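Local coordinates for protein farnesyl pyrophosphate synthetase (Staphylococcus aureus, PDB 5H9D) that probably synthesises heptaprenyl diphosphate by magnesium-dependent prenyl transfer, as a member of the FPP/GGPP synthase family, at residues A[44-56]-A[298-310]. Sequence-based numbering, arbitrary orientation.
Sequences RPAFVILSSQFGK and LPDGHPKSLLLSL
F54, L50 and F47 carry one side of a largely apolar contact between helix 44-51, with the turn after it, and the first turns of helix 302-315 with the loop before it. L50 packs as a knob into the hole formed by P303, L306, L307 and L310: its CD1 lies 3.6 Å from L307 CA, while CD2 meets L306 CB at 3.8 Å. One turn before L50, the F47 ring has L310 CD2 over one face, a CH-pi contact 4.1 Å from the centroid, and L307 CD1 comes to the edge of that ring. L310 reaches over because its CG is anti to the backbone N (chi1 176°). In the type I turn S52 to G55, F54 slides past P303, with F54 CZ 3.4 Å from P303 CB. P299 CG lies at the edge of the F54 ring, and Q53 CB rests on P303 CG. The two segments exchange no hydrogen bonds; within 298-310, K304, its chain extended, directs NZ to L298 O (2.8 Å) and forms a salt bridge with D300 OD1, tying the 298-301 loop to the helix; S296 O is a further partner of NZ. L194 of helix 188-215 touches both F54 and L307. The near-antiparallel helices (153°) thus join N- and C-terminal parts of the all-helical polyprenyl synthase fold.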
loop_
_atom_site.group_PDB
_atom_site.type_symbol
_atom_site.label_atom_id
_atom_site.label_comp_id
_atom_site.label_asym_id
_atom_site.label_seq_id
_atom_site.Cartn_x
_atom_site.Cartn_y
_atom_site.Cartn_z
ATOM N N ARG A 44 13.558 2.379 -2.183
ATOM C CA ARG A 44 13.230 1.059 -1.615
ATOM C C ARG A 44 13.988 -0.056 -2.346
ATOM O O ARG A 44 14.669 -0.864 -1.718
ATOM C CB ARG A 44 11.711 0.820 -1.657
ATOM C CG ARG A 44 10.975 1.099 -0.342
ATOM C CD ARG A 44 9.643 1.839 -0.496
ATOM N NE ARG A 44 9.861 3.200 -0.977
ATOM C CZ ARG A 44 9.433 4.295 -0.361
ATOM N NH1 ARG A 44 8.757 4.211 0.773
ATOM N NH2 ARG A 44 9.677 5.480 -0.882
ATOM N N PRO A 45 13.868 -0.129 -3.687
ATOM C CA PRO A 45 14.611 -1.183 -4.392
ATOM C C PRO A 45 16.102 -1.067 -4.080
ATOM O O PRO A 45 16.792 -2.074 -3.946
ATOM C CB PRO A 45 14.317 -0.881 -5.855
ATOM C CG PRO A 45 12.918 -0.376 -5.779
ATOM C CD PRO A 45 12.925 0.530 -4.601
ATOM N N ALA A 46 16.579 0.176 -3.954
ATOM C CA ALA A 46 17.990 0.441 -3.696
ATOM C C ALA A 46 18.415 -0.152 -2.375
ATOM O O ALA A 46 19.401 -0.883 -2.314
ATOM C CB ALA A 46 18.292 1.951 -3.739
ATOM N N PHE A 47 17.678 0.133 -1.314
ATOM C CA PHE A 47 18.034 -0.431 -0.031
ATOM C C PHE A 47 17.964 -1.950 -0.004
ATOM O O PHE A 47 18.692 -2.576 0.744
ATOM C CB PHE A 47 17.163 0.170 1.066
ATOM C CG PHE A 47 17.656 1.493 1.546
ATOM C CD1 PHE A 47 18.941 1.617 2.048
ATOM C CD2 PHE A 47 16.870 2.611 1.448
ATOM C CE1 PHE A 47 19.433 2.836 2.435
ATOM C CE2 PHE A 47 17.349 3.846 1.834
ATOM C CZ PHE A 47 18.630 3.969 2.329
ATOM N N VAL A 48 17.100 -2.548 -0.817
ATOM C CA VAL A 48 16.990 -4.002 -0.844
ATOM C C VAL A 48 18.267 -4.607 -1.457
ATOM O O VAL A 48 18.876 -5.512 -0.862
ATOM C CB VAL A 48 15.751 -4.470 -1.643
ATOM C CG1 VAL A 48 15.676 -5.973 -1.650
ATOM C CG2 VAL A 48 14.498 -3.896 -1.037
ATOM N N ILE A 49 18.665 -4.121 -2.640
ATOM C CA ILE A 49 19.889 -4.602 -3.280
ATOM C C ILE A 49 21.034 -4.452 -2.238
ATOM O O ILE A 49 21.574 -5.446 -1.780
ATOM C CB ILE A 49 20.207 -3.790 -4.617
ATOM C CG1 ILE A 49 19.547 -4.447 -5.841
ATOM C CG2 ILE A 49 21.712 -3.734 -4.893
ATOM C CD1 ILE A 49 18.119 -4.072 -6.032
ATOM N N LEU A 50 21.358 -3.215 -1.845
ATOM C CA LEU A 50 22.418 -2.921 -0.858
ATOM C C LEU A 50 22.376 -3.743 0.420
ATOM O O LEU A 50 23.404 -4.236 0.859
ATOM C CB LEU A 50 22.418 -1.443 -0.463
ATOM C CG LEU A 50 23.436 -0.584 -1.198
ATOM C CD1 LEU A 50 23.502 0.752 -0.531
ATOM C CD2 LEU A 50 24.798 -1.257 -1.174
ATOM N N SER A 51 21.195 -3.874 1.019
ATOM C CA SER A 51 21.026 -4.668 2.233
ATOM C C SER A 51 21.405 -6.129 2.035
ATOM O O SER A 51 21.642 -6.835 2.998
ATOM C CB SER A 51 19.566 -4.642 2.716
ATOM O OG SER A 51 19.227 -3.397 3.286
ATOM N N SER A 52 21.446 -6.598 0.800
ATOM C CA SER A 52 21.763 -7.994 0.592
ATOM C C SER A 52 23.236 -8.308 0.432
ATOM O O SER A 52 23.598 -9.467 0.490
ATOM C CB SER A 52 20.999 -8.545 -0.607
ATOM O OG SER A 52 21.580 -8.111 -1.816
ATOM N N GLN A 53 24.087 -7.302 0.243
ATOM C CA GLN A 53 25.534 -7.536 0.078
ATOM C C GLN A 53 26.288 -8.020 1.348
ATOM O O GLN A 53 27.455 -8.416 1.269
ATOM C CB GLN A 53 26.228 -6.268 -0.441
ATOM C CG GLN A 53 25.539 -5.601 -1.618
ATOM C CD GLN A 53 25.469 -6.475 -2.842
ATOM O OE1 GLN A 53 26.492 -6.926 -3.362
ATOM N NE2 GLN A 53 24.265 -6.712 -3.320
ATOM N N PHE A 54 25.634 -7.983 2.509
ATOM C CA PHE A 54 26.281 -8.424 3.749
ATOM C C PHE A 54 25.782 -9.826 4.136
ATOM O O PHE A 54 25.782 -10.227 5.312
ATOM C CB PHE A 54 26.006 -7.391 4.853
ATOM C CG PHE A 54 26.350 -5.988 4.440
ATOM C CD1 PHE A 54 27.634 -5.511 4.561
ATOM C CD2 PHE A 54 25.408 -5.183 3.818
ATOM C CE1 PHE A 54 27.975 -4.255 4.064
ATOM C CE2 PHE A 54 25.746 -3.933 3.321
ATOM C CZ PHE A 54 27.030 -3.470 3.445
ATOM N N GLY A 55 25.370 -10.572 3.121
ATOM C CA GLY A 55 24.867 -11.903 3.352
ATOM C C GLY A 55 25.856 -12.909 2.831
ATOM O O GLY A 55 27.063 -12.777 3.037
ATOM N N LYS A 56 25.367 -13.926 2.146
ATOM C CA LYS A 56 26.297 -14.890 1.650
ATOM C C LYS A 56 26.218 -15.096 0.157
ATOM O O LYS A 56 26.500 -16.182 -0.326
ATOM C CB LYS A 56 26.134 -16.215 2.405
ATOM C CG LYS A 56 24.934 -17.059 2.042
ATOM C CD LYS A 56 25.115 -18.476 2.584
ATOM C CE LYS A 56 24.838 -18.583 4.086
ATOM N NZ LYS A 56 25.692 -17.738 4.961
ATOM N N LEU A 298 29.436 -2.467 10.617
ATOM C CA LEU A 298 29.301 -3.519 9.602
ATOM C C LEU A 298 30.644 -3.748 8.879
ATOM O O LEU A 298 31.465 -2.838 8.780
ATOM C CB LEU A 298 28.242 -3.136 8.553
ATOM C CG LEU A 298 26.729 -3.312 8.794
ATOM C CD1 LEU A 298 25.956 -2.499 7.764
ATOM C CD2 LEU A 298 26.334 -4.795 8.711
ATOM N N PRO A 299 30.873 -4.966 8.353
ATOM C CA PRO A 299 32.110 -5.304 7.635
ATOM C C PRO A 299 32.507 -4.355 6.490
ATOM O O PRO A 299 31.685 -3.998 5.633
ATOM C CB PRO A 299 31.837 -6.725 7.126
ATOM C CG PRO A 299 30.352 -6.793 7.065
ATOM C CD PRO A 299 29.932 -6.097 8.319
ATOM N N ASP A 300 33.783 -3.974 6.476
ATOM C CA ASP A 300 34.333 -3.080 5.455
ATOM C C ASP A 300 34.338 -3.722 4.088
ATOM O O ASP A 300 34.583 -4.919 3.950
ATOM C CB ASP A 300 35.755 -2.681 5.831
ATOM C CG ASP A 300 35.815 -1.960 7.159
ATOM O OD1 ASP A 300 35.555 -0.731 7.175
ATOM O OD2 ASP A 300 36.097 -2.623 8.188
ATOM N N GLY A 301 34.084 -2.903 3.075
ATOM C CA GLY A 301 34.033 -3.389 1.707
ATOM C C GLY A 301 33.286 -2.368 0.873
ATOM O O GLY A 301 32.945 -1.305 1.398
ATOM N N HIS A 302 33.019 -2.664 -0.402
ATOM C CA HIS A 302 32.326 -1.696 -1.241
ATOM C C HIS A 302 30.888 -1.479 -0.785
ATOM O O HIS A 302 30.407 -0.343 -0.727
ATOM C CB HIS A 302 32.332 -2.089 -2.719
ATOM C CG HIS A 302 32.049 -0.929 -3.629
ATOM N ND1 HIS A 302 31.332 -1.044 -4.803
ATOM C CD2 HIS A 302 32.400 0.378 -3.531
ATOM C CE1 HIS A 302 31.257 0.142 -5.386
ATOM N NE2 HIS A 302 31.898 1.020 -4.636
ATOM N N PRO A 303 30.172 -2.565 -0.467
ATOM C CA PRO A 303 28.797 -2.333 -0.024
ATOM C C PRO A 303 28.760 -1.325 1.123
ATOM O O PRO A 303 28.095 -0.304 1.025
ATOM C CB PRO A 303 28.330 -3.732 0.368
ATOM C CG PRO A 303 28.991 -4.572 -0.676
ATOM C CD PRO A 303 30.418 -4.004 -0.674
ATOM N N LYS A 304 29.497 -1.596 2.192
ATOM C CA LYS A 304 29.532 -0.683 3.321
ATOM C C LYS A 304 29.862 0.744 2.886
ATOM O O LYS A 304 29.435 1.691 3.524
ATOM C CB LYS A 304 30.546 -1.157 4.353
ATOM C CG LYS A 304 30.719 -0.230 5.573
ATOM C CD LYS A 304 31.772 -0.797 6.515
ATOM C CE LYS A 304 31.914 0.030 7.766
ATOM N NZ LYS A 304 32.981 -0.513 8.670
ATOM N N SER A 305 30.608 0.901 1.797
ATOM C CA SER A 305 30.953 2.230 1.296
ATOM C C SER A 305 29.774 2.868 0.560
ATOM O O SER A 305 29.626 4.096 0.522
ATOM C CB SER A 305 32.140 2.164 0.325
ATOM O OG SER A 305 33.346 1.783 0.954
ATOM N N LEU A 306 28.946 2.026 -0.049
ATOM C CA LEU A 306 27.796 2.503 -0.808
ATOM C C LEU A 306 26.664 2.894 0.102
ATOM O O LEU A 306 26.012 3.889 -0.121
ATOM C CB LEU A 306 27.344 1.439 -1.818
ATOM C CG LEU A 306 28.226 1.351 -3.085
ATOM C CD1 LEU A 306 27.924 0.096 -3.886
ATOM C CD2 LEU A 306 27.999 2.591 -3.927
ATOM N N LEU A 307 26.444 2.112 1.144
ATOM C CA LEU A 307 25.397 2.415 2.103
ATOM C C LEU A 307 25.793 3.718 2.806
ATOM O O LEU A 307 24.960 4.610 2.937
ATOM C CB LEU A 307 25.262 1.254 3.092
ATOM C CG LEU A 307 24.081 1.070 4.044
ATOM C CD1 LEU A 307 22.776 1.102 3.318
ATOM C CD2 LEU A 307 24.265 -0.282 4.754
ATOM N N LEU A 308 27.057 3.832 3.236
ATOM C CA LEU A 308 27.550 5.050 3.897
ATOM C C LEU A 308 27.321 6.261 2.994
ATOM O O LEU A 308 26.836 7.302 3.432
ATOM C CB LEU A 308 29.047 4.943 4.222
ATOM C CG LEU A 308 29.454 4.218 5.512
ATOM C CD1 LEU A 308 30.832 3.586 5.328
ATOM C CD2 LEU A 308 29.468 5.173 6.667
ATOM N N SER A 309 27.681 6.107 1.727
ATOM C CA SER A 309 27.491 7.155 0.735
ATOM C C SER A 309 26.000 7.492 0.551
ATOM O O SER A 309 25.603 8.650 0.619
ATOM C CB SER A 309 28.078 6.695 -0.593
ATOM O OG SER A 309 27.848 7.660 -1.595
ATOM N N LEU A 310 25.179 6.476 0.307
ATOM C CA LEU A 310 23.754 6.686 0.120
ATOM C C LEU A 310 23.104 7.261 1.384
ATOM O O LEU A 310 22.260 8.138 1.307
ATOM C CB LEU A 310 23.063 5.373 -0.279
ATOM C CG LEU A 310 21.524 5.420 -0.421
ATOM C CD1 LEU A 310 21.126 6.373 -1.556
ATOM C CD2 LEU A 310 20.972 4.020 -0.699
#